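Local coordinates for possible phosphoglycerate mutase GPM2 (Mycobacterium tuberculosis, PDB 2A6P), which dephosphorylates a broad range of phosphate monoesters, including sugar phosphates, and can serve in vivo as a fructose-1,6-bisphosphatase that maintains gluconeogenesis, at residues Ile61-Pro66 and Gly86-Trp91. Numbering follows the deposited sequence.
Sequences IVICSP and GLLAEW
The puckered pyrrolidine ring of P66 sets its CG–CD edge against the backbone of G86: CG is 3.4 Å from G86 N, and CD lies 3.6 Å from G86 CA. The flat carboxylate that segment 86-91 delivers to the active site is that of E90, held through OE1 by F155 N and through OE2 by H154 N and a glycerol, probably from the crystallisation liquor. L88 points toward the end of strand 61-64. With CG anti to its own carbonyl carbon (chi1 -57°), the side chain heads for I63, and the extended second torsion (chi2 -169°) then takes CD1 to 3.2 Å from I63 O and, tightly, 3.4 Å from I63 CG2. The two side chains cross at about a right angle, and both also touch F149 of strand 147-151. In the histidine phosphatase fold the active site gathers at the C-terminal ends of the parallel strands, and this strand end and the 3-10 segment 86-88 lead to it. S65 lays CB 3.6 Å from L88 O, a carbonyl hydrogen-bonded by S151 OG, and its side chain touches H152, the probable transition-state stabiliser. E90, by similarity the proton donor/acceptor, follows A89, whose CA sits 3.7 Å from S65 OG.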
# COMPACT_ATOMS: atom_id res chain seq x y z
N ILE A 61 -2.13 17.48 12.95
CA ILE A 61 -3.27 17.50 13.86
C ILE A 61 -3.57 16.01 14.06
O ILE A 61 -3.80 15.27 13.10
CB ILE A 61 -4.51 18.21 13.26
CG1 ILE A 61 -5.68 18.10 14.25
CG2 ILE A 61 -4.86 17.63 11.91
CD1 ILE A 61 -6.97 18.78 13.79
N VAL A 62 -3.52 15.57 15.32
CA VAL A 62 -3.74 14.16 15.66
C VAL A 62 -5.14 13.86 16.21
O VAL A 62 -5.54 14.41 17.25
CB VAL A 62 -2.69 13.68 16.69
CG1 VAL A 62 -2.90 12.21 17.00
CG2 VAL A 62 -1.27 13.94 16.15
N ILE A 63 -5.86 13.00 15.50
CA ILE A 63 -7.20 12.58 15.87
C ILE A 63 -7.07 11.12 16.31
O ILE A 63 -6.46 10.31 15.61
CB ILE A 63 -8.17 12.69 14.67
CG1 ILE A 63 -8.28 14.15 14.21
CG2 ILE A 63 -9.56 12.23 15.08
CD1 ILE A 63 -7.03 14.72 13.60
N CYS A 64 -7.65 10.79 17.46
CA CYS A 64 -7.52 9.44 18.01
C CYS A 64 -8.84 8.74 18.39
O CYS A 64 -9.79 9.39 18.79
CB CYS A 64 -6.61 9.51 19.26
SG CYS A 64 -6.06 7.93 20.00
N SER A 65 -8.86 7.42 18.26
CA SER A 65 -10.04 6.63 18.63
C SER A 65 -10.14 6.63 20.17
O SER A 65 -9.11 6.62 20.88
CB SER A 65 -9.90 5.20 18.11
OG SER A 65 -10.86 4.36 18.73
N PRO A 66 -11.36 6.61 20.70
CA PRO A 66 -11.60 6.61 22.15
C PRO A 66 -11.12 5.41 22.96
O PRO A 66 -10.98 5.50 24.17
CB PRO A 66 -13.12 6.78 22.25
CG PRO A 66 -13.48 7.47 20.96
CD PRO A 66 -12.63 6.73 19.97
N GLY A 86 -15.20 9.08 18.55
CA GLY A 86 -15.63 7.75 18.18
C GLY A 86 -15.68 7.62 16.67
O GLY A 86 -15.90 6.53 16.14
N LEU A 87 -15.48 8.73 15.97
CA LEU A 87 -15.49 8.68 14.51
C LEU A 87 -14.43 7.69 14.00
O LEU A 87 -14.59 7.07 12.94
CB LEU A 87 -15.20 10.08 13.93
CG LEU A 87 -15.21 10.13 12.40
CD1 LEU A 87 -16.62 9.83 11.92
CD2 LEU A 87 -14.74 11.51 11.90
N LEU A 88 -13.35 7.55 14.76
CA LEU A 88 -12.27 6.65 14.37
C LEU A 88 -12.36 5.29 15.06
O LEU A 88 -11.42 4.49 14.98
CB LEU A 88 -10.91 7.29 14.69
CG LEU A 88 -10.56 8.66 14.10
CD1 LEU A 88 -9.07 8.94 14.34
CD2 LEU A 88 -10.85 8.69 12.62
N ALA A 89 -13.47 5.02 15.73
CA ALA A 89 -13.65 3.75 16.44
C ALA A 89 -13.64 2.57 15.48
O ALA A 89 -13.96 2.71 14.30
CB ALA A 89 -14.96 3.78 17.24
N GLU A 90 -13.27 1.39 15.98
CA GLU A 90 -13.25 0.22 15.11
C GLU A 90 -14.66 -0.13 14.67
O GLU A 90 -15.64 0.37 15.22
CB GLU A 90 -12.63 -0.98 15.82
CG GLU A 90 -12.58 -2.26 14.98
CD GLU A 90 -11.88 -2.06 13.64
OE1 GLU A 90 -12.40 -1.33 12.77
OE2 GLU A 90 -10.79 -2.63 13.46
N TRP A 91 -14.76 -0.99 13.66
CA TRP A 91 -16.04 -1.46 13.15
C TRP A 91 -16.77 -2.08 14.34
O TRP A 91 -16.19 -2.88 15.06
CB TRP A 91 -15.79 -2.54 12.09
CG TRP A 91 -16.94 -2.83 11.17
CD1 TRP A 91 -18.23 -3.12 11.53
CD2 TRP A 91 -16.90 -2.88 9.73
NE1 TRP A 91 -18.99 -3.34 10.41
CE2 TRP A 91 -18.21 -3.20 9.29
CE3 TRP A 91 -15.89 -2.67 8.78
CZ2 TRP A 91 -18.53 -3.33 7.93
CZ3 TRP A 91 -16.21 -2.80 7.42
CH2 TRP A 91 -17.52 -3.12 7.01